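Local atomic coordinates of Two-component system response regulator (Bacteroides fragilis, PDB entry 2QR3), a protein that probably regulates transcription as a two-component response regulator, its N-terminal receiver domain, the part in this model, being predicted to take up a phosphoryl group. Residues 5-10 and 37-42; 14-19 and 32-37; 20-25 and 109-114; 48-53 and 118-123; 69-74 and 81-86. All coordinates share one frame; numbering follows the deposited sequence. Where two conformers were deposited one is given.

Interaction 1 of 5, residues 5-10 and 37-42; sequences TIIIVD and VSLSTV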
# COMPACT_ATOMS: atom_id res chain seq x y z
N THR A 5 -12.10 -0.20 -3.22
CA THR A 5 -11.37 -1.10 -2.35
C THR A 5 -9.92 -0.65 -2.20
O THR A 5 -9.32 -0.17 -3.16
CB THR A 5 -11.46 -2.53 -2.94
OG1 THR A 5 -12.86 -2.92 -2.94
CG2 THR A 5 -10.65 -3.50 -2.11
N ILE A 6 -9.37 -0.81 -0.99
CA ILE A 6 -7.92 -0.64 -0.76
C ILE A 6 -7.36 -1.95 -0.22
O ILE A 6 -8.03 -2.63 0.55
CB ILE A 6 -7.62 0.48 0.24
CG1 ILE A 6 -6.10 0.67 0.40
CG2 ILE A 6 -8.28 0.25 1.61
CD1 ILE A 6 -5.73 2.02 1.11
N ILE A 7 -6.15 -2.31 -0.65
CA ILE A 7 -5.47 -3.50 -0.13
C ILE A 7 -4.28 -2.97 0.71
O ILE A 7 -3.50 -2.13 0.25
CB ILE A 7 -4.97 -4.41 -1.27
CG1 ILE A 7 -6.17 -4.95 -2.08
CG2 ILE A 7 -4.10 -5.58 -0.75
CD1 ILE A 7 -5.71 -5.50 -3.37
N ILE A 8 -4.16 -3.46 1.94
CA ILE A 8 -3.00 -3.17 2.80
C ILE A 8 -2.17 -4.44 2.99
O ILE A 8 -2.71 -5.50 3.40
CB ILE A 8 -3.46 -2.57 4.15
CG1 ILE A 8 -4.33 -1.33 3.89
CG2 ILE A 8 -2.27 -2.14 4.97
CD1 ILE A 8 -5.73 -1.65 3.97
N VAL A 9 -0.88 -4.34 2.70
CA VAL A 9 0.01 -5.48 2.67
C VAL A 9 1.08 -5.17 3.71
O VAL A 9 1.88 -4.23 3.53
CB VAL A 9 0.68 -5.64 1.26
CG1 VAL A 9 1.59 -6.87 1.23
CG2 VAL A 9 -0.39 -5.66 0.11
N ASP A 10 1.13 -5.95 4.78
CA ASP A 10 2.13 -5.68 5.83
C ASP A 10 2.37 -6.97 6.63
O ASP A 10 1.44 -7.75 6.83
CB ASP A 10 1.64 -4.55 6.75
CG ASP A 10 2.79 -3.84 7.50
OD1 ASP A 10 3.42 -4.48 8.38
OD2 ASP A 10 3.07 -2.65 7.22
N VAL A 37 0.57 -15.08 -1.85
CA VAL A 37 -0.47 -15.84 -2.55
C VAL A 37 -1.83 -15.12 -2.46
O VAL A 37 -2.51 -14.94 -3.48
CB VAL A 37 -0.50 -17.32 -2.10
CG1 VAL A 37 -1.62 -18.10 -2.84
CG2 VAL A 37 0.87 -17.96 -2.39
N SER A 38 -2.23 -14.72 -1.25
CA SER A 38 -3.43 -13.90 -1.05
C SER A 38 -3.39 -12.62 -1.87
O SER A 38 -4.40 -12.25 -2.46
CB SER A 38 -3.62 -13.52 0.43
OG SER A 38 -3.92 -14.67 1.21
N LEU A 39 -2.25 -11.95 -1.89
CA LEU A 39 -2.11 -10.71 -2.68
C LEU A 39 -2.48 -10.96 -4.17
O LEU A 39 -3.22 -10.20 -4.76
CB LEU A 39 -0.67 -10.17 -2.58
CG LEU A 39 -0.37 -8.82 -3.28
CD1 LEU A 39 -1.37 -7.72 -2.93
CD2 LEU A 39 1.07 -8.34 -3.00
N SER A 40 -1.93 -12.01 -4.79
CA SER A 40 -2.26 -12.29 -6.20
C SER A 40 -3.79 -12.43 -6.45
O SER A 40 -4.36 -11.87 -7.41
CB SER A 40 -1.46 -13.51 -6.65
OG SER A 40 -1.99 -14.69 -6.08
N THR A 41 -4.48 -13.12 -5.55
CA THR A 41 -5.94 -13.34 -5.70
C THR A 41 -6.70 -12.01 -5.62
O THR A 41 -7.45 -11.65 -6.53
CB THR A 41 -6.47 -14.31 -4.64
OG1 THR A 41 -5.69 -15.50 -4.67
CG2 THR A 41 -7.97 -14.63 -4.86
N VAL A 42 -6.45 -11.24 -4.56
CA VAL A 42 -7.18 -10.00 -4.36
C VAL A 42 -6.92 -8.97 -5.45
O VAL A 42 -7.84 -8.26 -5.83
CB VAL A 42 -7.02 -9.43 -2.90
CG1 VAL A 42 -7.35 -10.54 -1.86
CG2 VAL A 42 -5.65 -8.93 -2.68
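I7 reaches from strand 5-9 with its longer branch and lands on V42 of helix 36-45, where I7 CD1 stands 3.5 Å from V42 CG2. For two methyl carbons that is tighter than ordinary van der Waals contact. The same V42 methyl also lies 4.1 Å from I7 CG1, and so presses along the branch as well as at its end. With chi1 at -52°, V42 holds CG2 between its backbone N and carbonyl carbon, turned to the strand. Almost one turn back along the helix the packing relaxes. There L39, with CG anti to the backbone N (chi1 -176°), offers CD1 to both strand residues, at 3.8 Å from V9 CG2 and 4.1 Å from I7 CG2; the L39 and V9 side chains meet at about a right angle.

This is one side of the CheY-like receiver fold, a parallel five-stranded sheet with helices on both faces. Helix 36-45 runs nearly antiparallel to strand 5-9 (169° between the short axes, 10.4 Å apart). I7 and V9 face it, while I6 and I8 touch helix 13-23 on the opposite face of the sheet.

The far side of helix 36-45 turns polar and more open. V37 is exposed there, and its carbonyl takes a hydrogen bond from the hydroxyl of S40, with S40 OG 2.7 Å from V37 O. T41 OG1 adds a weak bond to that same V37 O at 3.4 Å.

Interaction 2 of 5, residues 14-19 and 32-37; sequences GVLTAV and TLSSPV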
# COMPACT_ATOMS: atom_id res chain seq x y z
N GLY A 14 -0.34 -5.93 13.75
CA GLY A 14 -0.83 -4.77 14.52
C GLY A 14 -1.02 -3.57 13.62
O GLY A 14 -1.92 -2.76 13.81
N VAL A 15 -0.14 -3.46 12.61
CA VAL A 15 -0.25 -2.34 11.65
C VAL A 15 -1.53 -2.53 10.87
O VAL A 15 -2.33 -1.60 10.70
CB VAL A 15 1.01 -2.27 10.75
CG1 VAL A 15 0.78 -1.36 9.52
CG2 VAL A 15 2.22 -1.79 11.56
N LEU A 16 -1.78 -3.78 10.45
CA LEU A 16 -3.03 -4.10 9.74
C LEU A 16 -4.27 -3.78 10.58
O LEU A 16 -5.21 -3.16 10.10
CB LEU A 16 -3.04 -5.58 9.35
CG LEU A 16 -1.93 -5.98 8.37
CD1 LEU A 16 -2.07 -7.46 8.08
CD2 LEU A 16 -2.05 -5.11 7.09
N THR A 17 -4.26 -4.20 11.85
CA THR A 17 -5.34 -3.84 12.77
C THR A 17 -5.55 -2.33 12.82
O THR A 17 -6.68 -1.85 12.69
CB THR A 17 -5.07 -4.44 14.19
OG1 THR A 17 -5.02 -5.87 14.10
CG2 THR A 17 -6.13 -4.04 15.21
N ALA A 18 -4.47 -1.57 13.00
CA ALA A 18 -4.57 -0.12 13.14
C ALA A 18 -5.07 0.52 11.86
O ALA A 18 -5.90 1.40 11.88
CB ALA A 18 -3.24 0.49 13.54
N VAL A 19 -4.53 0.11 10.72
CA VAL A 19 -4.84 0.82 9.49
C VAL A 19 -6.28 0.52 9.07
O VAL A 19 -6.99 1.42 8.58
CB VAL A 19 -3.81 0.48 8.38
CG1 VAL A 19 -4.24 1.10 7.04
CG2 VAL A 19 -2.44 1.00 8.78
N THR A 32 -6.87 -6.52 4.26
CA THR A 32 -5.52 -6.58 4.85
C THR A 32 -4.98 -7.97 4.65
O THR A 32 -5.73 -8.97 4.77
CB THR A 32 -5.54 -6.25 6.36
OG1 THR A 32 -6.43 -7.17 7.04
CG2 THR A 32 -6.03 -4.80 6.59
N LEU A 33 -3.69 -8.08 4.36
CA LEU A 33 -3.07 -9.41 4.17
C LEU A 33 -1.57 -9.38 4.41
O LEU A 33 -0.98 -8.31 4.43
CB LEU A 33 -3.37 -9.93 2.76
CG LEU A 33 -2.97 -9.05 1.58
CD1 LEU A 33 -1.53 -9.39 1.14
CD2 LEU A 33 -3.94 -9.32 0.43
N SER A 34 -0.97 -10.56 4.58
CA SER A 34 0.47 -10.67 4.77
C SER A 34 1.06 -11.78 3.88
O SER A 34 2.23 -12.15 4.02
CB SER A 34 0.74 -10.98 6.26
OG SER A 34 0.17 -9.97 7.09
N SER A 35 0.26 -12.28 2.94
CA SER A 35 0.66 -13.40 2.09
C SER A 35 0.77 -13.02 0.61
O SER A 35 -0.18 -12.51 0.05
CB SER A 35 -0.40 -14.51 2.23
OG SER A 35 -0.38 -15.36 1.09
N PRO A 36 1.91 -13.34 -0.05
CA PRO A 36 2.04 -13.15 -1.50
C PRO A 36 0.92 -13.87 -2.28
O PRO A 36 0.41 -13.34 -3.27
CB PRO A 36 3.38 -13.81 -1.83
CG PRO A 36 4.12 -13.86 -0.57
CD PRO A 36 3.14 -13.89 0.55
N VAL A 37 0.57 -15.08 -1.85
CA VAL A 37 -0.47 -15.84 -2.55
C VAL A 37 -1.83 -15.12 -2.46
O VAL A 37 -2.51 -14.94 -3.48
CB VAL A 37 -0.50 -17.32 -2.10
CG1 VAL A 37 -1.62 -18.10 -2.84
CG2 VAL A 37 0.87 -17.96 -2.39
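L16 of helix 13-23 lies alongside T32, the two side chains running in opposing senses. Starting at the root, L16 CB lies 4.0 Å from T32 CB. The next carbon, L16 CG, keeps the same neighbour, T32 CB, at 4.1 Å. It sits anti to the carbonyl carbon (chi1 -63°), which directs the fork along strand 29-33 and into the turn that follows.

At the fork the two methyls part company. L16 CD2 stays with the threonine, 3.7 Å from T32 CB and 4.0 Å from T32 CG2, a purely carbon contact. L16 CD1 goes on to polar surroundings, 3.5 Å from S34 OG. The backbone oxygen L33 O is 3.9 Å from L16 CD1. The hydroxyl it brushes is already engaged, since S34 OG is hydrogen-bonded to D10 O, just past the end of strand 5-9. The leucine methyl thus packs against an oxygen whose hydrogen-bonding need is met elsewhere.

Strand 5-9, helix 13-23 and strand 29-33 form the first beta-alpha-beta unit of the receiver domain, and L16 ties its helix to both strands, since it also touches I8. L33 turns its side chain to the other face of the sheet, onto I7 and V9, and just beyond it S35 N-caps helix 36-45. On another flank of helix 13-23, A18 packs against W111.

Interaction 3 of 5, residues 20-25 and 109-114; sequences QLLLKN and KPWDNQ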
# COMPACT_ATOMS: atom_id res chain seq x y z
N GLN A 20 -6.71 -0.72 9.30
CA GLN A 20 -8.08 -1.15 9.01
C GLN A 20 -9.02 -0.24 9.78
O GLN A 20 -9.96 0.35 9.21
CB GLN A 20 -8.25 -2.63 9.38
CG GLN A 20 -9.68 -3.16 9.51
CD GLN A 20 -10.21 -3.80 8.23
OE1 GLN A 20 -9.66 -4.80 7.72
NE2 GLN A 20 -11.32 -3.26 7.73
N LEU A 21 -8.75 -0.08 11.07
CA LEU A 21 -9.56 0.79 11.91
C LEU A 21 -9.59 2.22 11.39
O LEU A 21 -10.64 2.88 11.40
CB LEU A 21 -9.09 0.73 13.38
CG LEU A 21 -9.81 1.64 14.40
CD1 LEU A 21 -11.32 1.49 14.37
CD2 LEU A 21 -9.28 1.33 15.79
N LEU A 22 -8.45 2.72 10.93
CA LEU A 22 -8.36 4.09 10.46
C LEU A 22 -9.08 4.30 9.14
O LEU A 22 -9.61 5.38 8.89
CB LEU A 22 -6.89 4.53 10.33
CG LEU A 22 -6.09 4.63 11.63
CD1 LEU A 22 -4.56 4.64 11.36
CD2 LEU A 22 -6.53 5.84 12.47
N LEU A 23 -9.10 3.27 8.27
CA LEU A 23 -9.57 3.48 6.89
C LEU A 23 -10.96 2.95 6.61
O LEU A 23 -11.54 3.31 5.56
CB LEU A 23 -8.56 2.87 5.89
CG LEU A 23 -7.12 3.38 5.98
CD1 LEU A 23 -6.24 2.64 4.94
CD2 LEU A 23 -6.97 4.91 5.81
N LYS A 24 -11.46 2.07 7.50
CA LYS A 24 -12.78 1.38 7.47
C LYS A 24 -13.92 2.28 7.00
O LYS A 24 -14.88 1.84 6.36
CB LYS A 24 -13.17 0.94 8.90
CG LYS A 24 -13.03 -0.50 9.30
CD LYS A 24 -13.56 -0.65 10.77
CE LYS A 24 -13.61 -2.12 11.26
NZ LYS A 24 -12.43 -2.50 12.11
N ASN A 25 -13.85 3.56 7.37
CA ASN A 25 -15.00 4.43 7.17
C ASN A 25 -14.86 5.40 6.02
O ASN A 25 -15.71 6.29 5.83
CB ASN A 25 -15.37 5.13 8.47
CG ASN A 25 -16.53 4.46 9.13
OD1 ASN A 25 -16.35 3.63 10.03
ND2 ASN A 25 -17.74 4.71 8.61
N LYS A 109 6.46 5.49 8.72
CA LYS A 109 6.02 5.03 10.05
C LYS A 109 7.09 5.48 11.07
O LYS A 109 8.26 5.45 10.76
CB LYS A 109 5.98 3.52 10.11
CG LYS A 109 5.21 2.78 9.06
CD LYS A 109 5.62 1.30 9.10
CE LYS A 109 4.54 0.39 8.49
NZ LYS A 109 4.87 -1.08 8.44
N PRO A 110 6.68 5.91 12.29
CA PRO A 110 5.30 6.05 12.74
C PRO A 110 4.62 7.14 11.93
O PRO A 110 5.23 8.19 11.65
CB PRO A 110 5.45 6.45 14.22
CG PRO A 110 6.82 7.08 14.30
CD PRO A 110 7.66 6.32 13.33
N TRP A 111 3.38 6.89 11.54
CA TRP A 111 2.63 7.79 10.69
C TRP A 111 1.80 8.81 11.47
O TRP A 111 1.61 8.70 12.69
CB TRP A 111 1.72 6.98 9.74
CG TRP A 111 0.67 6.21 10.43
CD1 TRP A 111 -0.61 6.61 10.65
CD2 TRP A 111 0.77 4.87 10.99
NE1 TRP A 111 -1.31 5.62 11.34
CE2 TRP A 111 -0.49 4.55 11.54
CE3 TRP A 111 1.81 3.93 11.08
CZ2 TRP A 111 -0.74 3.33 12.18
CZ3 TRP A 111 1.55 2.70 11.71
CH2 TRP A 111 0.29 2.42 12.26
N ASP A 112 1.33 9.83 10.75
CA ASP A 112 0.33 10.73 11.25
C ASP A 112 -0.98 10.25 10.65
O ASP A 112 -1.04 9.95 9.44
CB ASP A 112 0.65 12.19 10.85
CG ASP A 112 -0.50 13.13 11.14
OD1 ASP A 112 -0.57 13.68 12.28
OD2 ASP A 112 -1.39 13.26 10.27
N ASN A 113 -2.02 10.11 11.48
CA ASN A 113 -3.27 9.49 11.03
C ASN A 113 -3.93 10.23 9.87
O ASN A 113 -4.34 9.62 8.88
CB ASN A 113 -4.28 9.36 12.17
CG ASN A 113 -3.88 8.33 13.20
OD1 ASN A 113 -3.04 7.48 12.93
ND2 ASN A 113 -4.49 8.39 14.39
N GLN A 114 -4.00 11.55 9.98
CA GLN A 114 -4.61 12.33 8.89
C GLN A 114 -3.78 12.34 7.62
O GLN A 114 -4.35 12.22 6.54
CB GLN A 114 -5.02 13.75 9.34
CG GLN A 114 -6.05 14.42 8.40
CD GLN A 114 -7.48 13.81 8.45
OE1 GLN A 114 -7.78 12.93 9.27
NE2 GLN A 114 -8.36 14.29 7.56
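Two first torsions bring L22 and W111 together: L22 holds CG anti to its carbonyl carbon (chi1 -66°), while W111 tucks CG between its backbone N and carbonyl carbon (chi1 64°). In the CheY-like receiver fold this joins the C-terminal part of helix 13-23 to the entrance of helix 113-124, two neighbouring helices on one face of the sheet.

L22 CD1 comes at the edge of the indole, near its plane, rather than over a face. It is 3.4 Å from W111 NE1 and 4.1 Å from W111 CE2. The same methyl touches N113 OD1 at 3.6 Å, so it nestles where the indole nitrogen and the amide oxygen come together. Those two polar atoms are themselves linked by a weak, bent hydrogen bond, W111 NE1 to N113 OD1 at 3.0 Å, with only 122° at the hydrogen. The other leucine methyl, L22 CD2, lies against the amide, 3.7 Å from N113 CG, with the L22 and N113 side chains roughly perpendicular.

The contact is near the surface, with N113 exposed, but it continues inward: both L22 and W111 touch L116, and the W111 ring also meets F86. Just before the tryptophan the K109-P110 peptide is cis, as in CheY relatives, and the lysine forms a salt bridge to D10. On the helix side D112 is the N-cap, its OD2 hydrogen-bonded to the backbone N of K115.

Interaction 4 of 5, residues 48-53 and 118-123; sequences PEVVLL and ETLLNA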
# COMPACT_ATOMS: atom_id res chain seq x y z
N PRO A 48 -8.89 -3.19 -6.90
CA PRO A 48 -8.41 -2.20 -5.93
C PRO A 48 -8.15 -0.84 -6.55
O PRO A 48 -7.76 -0.77 -7.72
CB PRO A 48 -7.09 -2.81 -5.45
CG PRO A 48 -6.64 -3.68 -6.55
CD PRO A 48 -7.93 -4.28 -7.08
N GLU A 49 -8.37 0.21 -5.77
CA GLU A 49 -8.05 1.57 -6.18
C GLU A 49 -6.65 2.03 -5.78
O GLU A 49 -6.11 2.95 -6.37
CB GLU A 49 -9.11 2.53 -5.66
CG GLU A 49 -10.29 2.55 -6.67
CD GLU A 49 -11.42 3.44 -6.29
OE1 GLU A 49 -11.17 4.61 -5.95
OE2 GLU A 49 -12.57 2.96 -6.36
N VAL A 50 -6.08 1.38 -4.77
CA VAL A 50 -4.73 1.72 -4.32
C VAL A 50 -4.26 0.52 -3.45
O VAL A 50 -5.10 -0.22 -2.91
CB VAL A 50 -4.73 3.08 -3.55
CG1 VAL A 50 -5.60 3.02 -2.33
CG2 VAL A 50 -3.29 3.52 -3.17
N VAL A 51 -2.93 0.33 -3.36
CA VAL A 51 -2.34 -0.68 -2.49
C VAL A 51 -1.40 0.08 -1.57
O VAL A 51 -0.60 0.91 -2.05
CB VAL A 51 -1.50 -1.72 -3.29
CG1 VAL A 51 -0.86 -2.77 -2.32
CG2 VAL A 51 -2.39 -2.48 -4.29
N LEU A 52 -1.49 -0.18 -0.27
CA LEU A 52 -0.49 0.33 0.69
C LEU A 52 0.45 -0.83 0.99
O LEU A 52 0.02 -1.87 1.54
CB LEU A 52 -1.17 0.81 2.00
CG LEU A 52 -0.20 1.36 3.09
CD1 LEU A 52 0.61 2.57 2.54
CD2 LEU A 52 -1.03 1.78 4.32
N LEU A 53 1.72 -0.68 0.60
CA LEU A 53 2.70 -1.77 0.61
C LEU A 53 3.88 -1.54 1.59
O LEU A 53 4.69 -0.60 1.42
CB LEU A 53 3.26 -2.02 -0.80
CG LEU A 53 4.36 -3.09 -0.99
CD1 LEU A 53 3.83 -4.50 -0.67
CD2 LEU A 53 4.88 -2.99 -2.45
N GLU A 118 -4.91 11.00 3.92
CA GLU A 118 -4.83 11.96 2.83
C GLU A 118 -3.98 11.49 1.69
O GLU A 118 -4.37 11.65 0.53
CB GLU A 118 -4.37 13.32 3.35
CG GLU A 118 -5.46 13.92 4.23
CD GLU A 118 -5.31 15.41 4.46
OE1 GLU A 118 -4.23 15.97 4.18
OE2 GLU A 118 -6.30 16.01 4.94
N THR A 119 -2.83 10.90 2.01
CA THR A 119 -1.94 10.31 0.98
C THR A 119 -2.67 9.23 0.20
O THR A 119 -2.54 9.17 -1.02
CB THR A 119 -0.64 9.78 1.61
OG1 THR A 119 0.05 10.87 2.24
CG2 THR A 119 0.28 9.11 0.58
N LEU A 120 -3.44 8.40 0.92
CA LEU A 120 -4.11 7.26 0.27
C LEU A 120 -5.28 7.75 -0.58
O LEU A 120 -5.45 7.31 -1.70
CB LEU A 120 -4.59 6.23 1.29
CG LEU A 120 -3.43 5.47 1.93
CD1 LEU A 120 -3.93 4.75 3.24
CD2 LEU A 120 -2.78 4.49 0.93
N LEU A 121 -6.07 8.68 -0.05
CA LEU A 121 -7.14 9.27 -0.87
C LEU A 121 -6.59 9.94 -2.11
O LEU A 121 -7.12 9.72 -3.23
CB LEU A 121 -7.98 10.26 -0.06
CG LEU A 121 -8.70 9.75 1.19
CD1 LEU A 121 -9.28 10.89 2.02
CD2 LEU A 121 -9.80 8.77 0.83
N ASN A 122 -5.54 10.74 -1.97
CA ASN A 122 -4.93 11.37 -3.14
C ASN A 122 -4.40 10.34 -4.14
O ASN A 122 -4.57 10.49 -5.34
CB ASN A 122 -3.84 12.38 -2.71
CG ASN A 122 -4.41 13.60 -1.98
OD1 ASN A 122 -5.63 13.80 -1.92
ND2 ASN A 122 -3.53 14.43 -1.42
N ALA A 123 -3.77 9.27 -3.65
CA ALA A 123 -3.21 8.26 -4.56
C ALA A 123 -4.31 7.57 -5.35
O ALA A 123 -4.11 7.22 -6.51
CB ALA A 123 -2.37 7.22 -3.79
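V50 is the residue of strand 48-54 that touches helix 113-124 twice. Its CG2 lies 3.9 Å from A123 CB and 4.2 Å from L120 CD2. In the doubly wound receiver fold this is the last helix closing over the middle strand of the parallel sheet, and the contact is wholly buried and apolar. L120 CD2 also reaches L52 CB at 4.2 Å, so one leucine methyl bridges two residues of the strand.

The torsions set these meetings up. V50 keeps CG2 anti to its backbone N, whereas L120 turns CG anti to its carbonyl carbon (chi1 -71°), which swings its methyls in toward the strand. Backbones are nearest where V50 faces the short side chain of A123; the segment axes approach to 8.9 Å at an angle of 142°.

Further out, V84 of the neighbouring strand touches V50, L52 and A123 alike, and the other end of L52 rests on F86. T119 packs on V107 and D105 of the edge strand. The chain turns a corner at E49, just before V50, and there E49 OE2 is hydrogen-bonded to the backbone N of G4.

Interaction 5 of 5, residues 69-74 and 81-86; sequences FWLHEI and LPVVLF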
# COMPACT_ATOMS: atom_id res chain seq x y z
N PHE A 69 10.87 -5.05 -4.74
CA PHE A 69 10.53 -6.22 -5.56
C PHE A 69 9.02 -6.33 -5.79
O PHE A 69 8.55 -6.48 -6.93
CB PHE A 69 11.05 -7.49 -4.88
CG PHE A 69 10.55 -8.73 -5.53
CD1 PHE A 69 11.20 -9.27 -6.64
CD2 PHE A 69 9.40 -9.34 -5.07
CE1 PHE A 69 10.73 -10.42 -7.26
CE2 PHE A 69 8.90 -10.48 -5.69
CZ PHE A 69 9.57 -11.02 -6.79
N TRP A 70 8.24 -6.24 -4.71
CA TRP A 70 6.78 -6.34 -4.81
C TRP A 70 6.14 -5.18 -5.55
O TRP A 70 5.17 -5.33 -6.28
CB TRP A 70 6.17 -6.56 -3.41
CG TRP A 70 6.53 -7.90 -2.89
CD1 TRP A 70 7.41 -8.20 -1.87
CD2 TRP A 70 6.07 -9.16 -3.41
NE1 TRP A 70 7.49 -9.58 -1.70
CE2 TRP A 70 6.68 -10.18 -2.64
CE3 TRP A 70 5.18 -9.51 -4.42
CZ2 TRP A 70 6.44 -11.54 -2.87
CZ3 TRP A 70 4.95 -10.86 -4.66
CH2 TRP A 70 5.58 -11.86 -3.89
N LEU A 71 6.71 -3.98 -5.38
CA LEU A 71 6.22 -2.83 -6.15
C LEU A 71 6.35 -3.15 -7.62
O LEU A 71 5.44 -2.90 -8.43
CB LEU A 71 7.08 -1.58 -5.81
CG LEU A 71 7.05 -0.39 -6.78
CD1 LEU A 71 5.68 0.32 -6.76
CD2 LEU A 71 8.17 0.58 -6.32
N HIS A 72 7.49 -3.72 -7.99
CA HIS A 72 7.77 -3.94 -9.39
C HIS A 72 6.82 -4.98 -9.97
O HIS A 72 6.34 -4.84 -11.09
CB HIS A 72 9.22 -4.38 -9.55
CG HIS A 72 9.69 -4.35 -10.96
ND1 HIS A 72 9.95 -3.17 -11.63
CD2 HIS A 72 9.93 -5.35 -11.84
CE1 HIS A 72 10.34 -3.45 -12.87
NE2 HIS A 72 10.33 -4.77 -13.02
N GLU A 73 6.57 -6.02 -9.19
CA GLU A 73 5.76 -7.13 -9.68
C GLU A 73 4.31 -6.71 -9.81
O GLU A 73 3.65 -7.03 -10.79
CB GLU A 73 5.91 -8.35 -8.77
CG GLU A 73 7.31 -8.96 -8.86
CD GLU A 73 7.71 -9.32 -10.30
OE1 GLU A 73 6.84 -9.80 -11.07
OE2 GLU A 73 8.88 -9.07 -10.65
N ILE A 74 3.83 -5.93 -8.85
CA ILE A 74 2.49 -5.38 -8.97
C ILE A 74 2.38 -4.49 -10.20
O ILE A 74 1.44 -4.61 -10.98
CB ILE A 74 2.09 -4.58 -7.70
CG1 ILE A 74 1.97 -5.51 -6.48
CG2 ILE A 74 0.87 -3.74 -7.97
CD1 ILE A 74 1.83 -4.75 -5.11
N LEU A 81 -2.32 0.69 -11.41
CA LEU A 81 -2.75 0.59 -10.01
C LEU A 81 -1.78 1.36 -9.11
O LEU A 81 -0.60 1.02 -9.05
CB LEU A 81 -2.77 -0.90 -9.61
CG LEU A 81 -3.01 -1.22 -8.13
CD1 LEU A 81 -4.32 -0.56 -7.67
CD2 LEU A 81 -3.04 -2.71 -7.94
N PRO A 82 -2.25 2.45 -8.45
CA PRO A 82 -1.34 3.20 -7.56
C PRO A 82 -0.84 2.34 -6.40
O PRO A 82 -1.66 1.67 -5.76
CB PRO A 82 -2.23 4.32 -7.00
CG PRO A 82 -3.30 4.50 -8.08
CD PRO A 82 -3.58 3.11 -8.54
N VAL A 83 0.47 2.39 -6.15
CA VAL A 83 1.06 1.69 -5.01
C VAL A 83 1.74 2.72 -4.14
O VAL A 83 2.60 3.50 -4.64
CB VAL A 83 2.10 0.64 -5.47
CG1 VAL A 83 2.77 0.01 -4.22
CG2 VAL A 83 1.44 -0.46 -6.31
N VAL A 84 1.35 2.76 -2.87
CA VAL A 84 1.96 3.68 -1.92
C VAL A 84 2.82 2.83 -0.97
O VAL A 84 2.32 1.88 -0.40
CB VAL A 84 0.87 4.43 -1.12
CG1 VAL A 84 1.51 5.33 -0.01
CG2 VAL A 84 0.01 5.30 -2.07
N LEU A 85 4.10 3.16 -0.83
CA LEU A 85 5.01 2.42 0.08
C LEU A 85 4.83 2.91 1.51
O LEU A 85 4.64 4.11 1.75
CB LEU A 85 6.47 2.63 -0.38
CG LEU A 85 6.73 2.02 -1.77
CD1 LEU A 85 8.09 2.49 -2.26
CD2 LEU A 85 6.67 0.46 -1.71
N PHE A 86 4.91 1.98 2.48
CA PHE A 86 4.74 2.30 3.90
C PHE A 86 6.11 1.99 4.49
O PHE A 86 6.52 0.81 4.53
CB PHE A 86 3.66 1.37 4.49
CG PHE A 86 2.91 1.92 5.68
CD1 PHE A 86 3.04 3.23 6.11
CD2 PHE A 86 1.98 1.10 6.33
CE1 PHE A 86 2.30 3.73 7.20
CE2 PHE A 86 1.23 1.59 7.42
CZ PHE A 86 1.39 2.90 7.86
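L71 and I74, one turn apart on helix 67-77, bring the carbon contacts to L81, V83 and L85. L71 has CG anti to its backbone N (chi1 161°), which carries L71 CD1 over to V83, 3.8 Å from V83 CB and 3.9 Å from V83 CG1. Its second methyl meets L85 more loosely, with L71 CD2 4.5 Å from L85 CD1. I74 works with its short branch: I74 CG2 is 3.7 Å from V83 CG2 and 4.0 Å from L81 CD2. V83 is therefore held by both helix residues, one on each of its methyls. All five residues are buried, and both I74 and L81 also touch L43 of helix 36-45.

Aromatic contacts lie on another flank of the helix, where W70 also packs on P36 and L53. F69 sets CE2 3.7 Å above the W70 ring, over its centre, while E73 CG lies over a face of the F69 ring, toward its rim. W70 in turn meets the ring of F57, and its NE1 is hydrogen-bonded to T58.

Polar links lie around the edges: E73 forms a salt bridge to R76, and the carbonyl of L81 is hydrogen-bonded to the ammonium group of K75.

The helix runs almost antiparallel to strand 83-88 (171° between the short axes), the geometry of a beta-alpha-beta crossover, here the unit of strand 48-54, helix 67-77 and strand 83-88 in a CheY-like receiver domain.

Interactions 1, 4 and 5 are buried, apolar strand-to-helix packings. Interactions 1 and 5 lie on one face of the sheet, where L39 and I74 touch, and interaction 4 on the other. Their strands are adjacent: 5-9 bonds to 48-54, which bonds to 83-88. Interactions 2 and 3 share helix 13-23 and are less buried, and in each a leucine methyl packs against polar atoms as well as carbon. Interaction 3 is the surface contact, yet L23 packs on L120 of interaction 4. D10 of interaction 1 connects interactions 2 and 3 near the predicted phosphorylation site, and F86 of interaction 5 lies beside it.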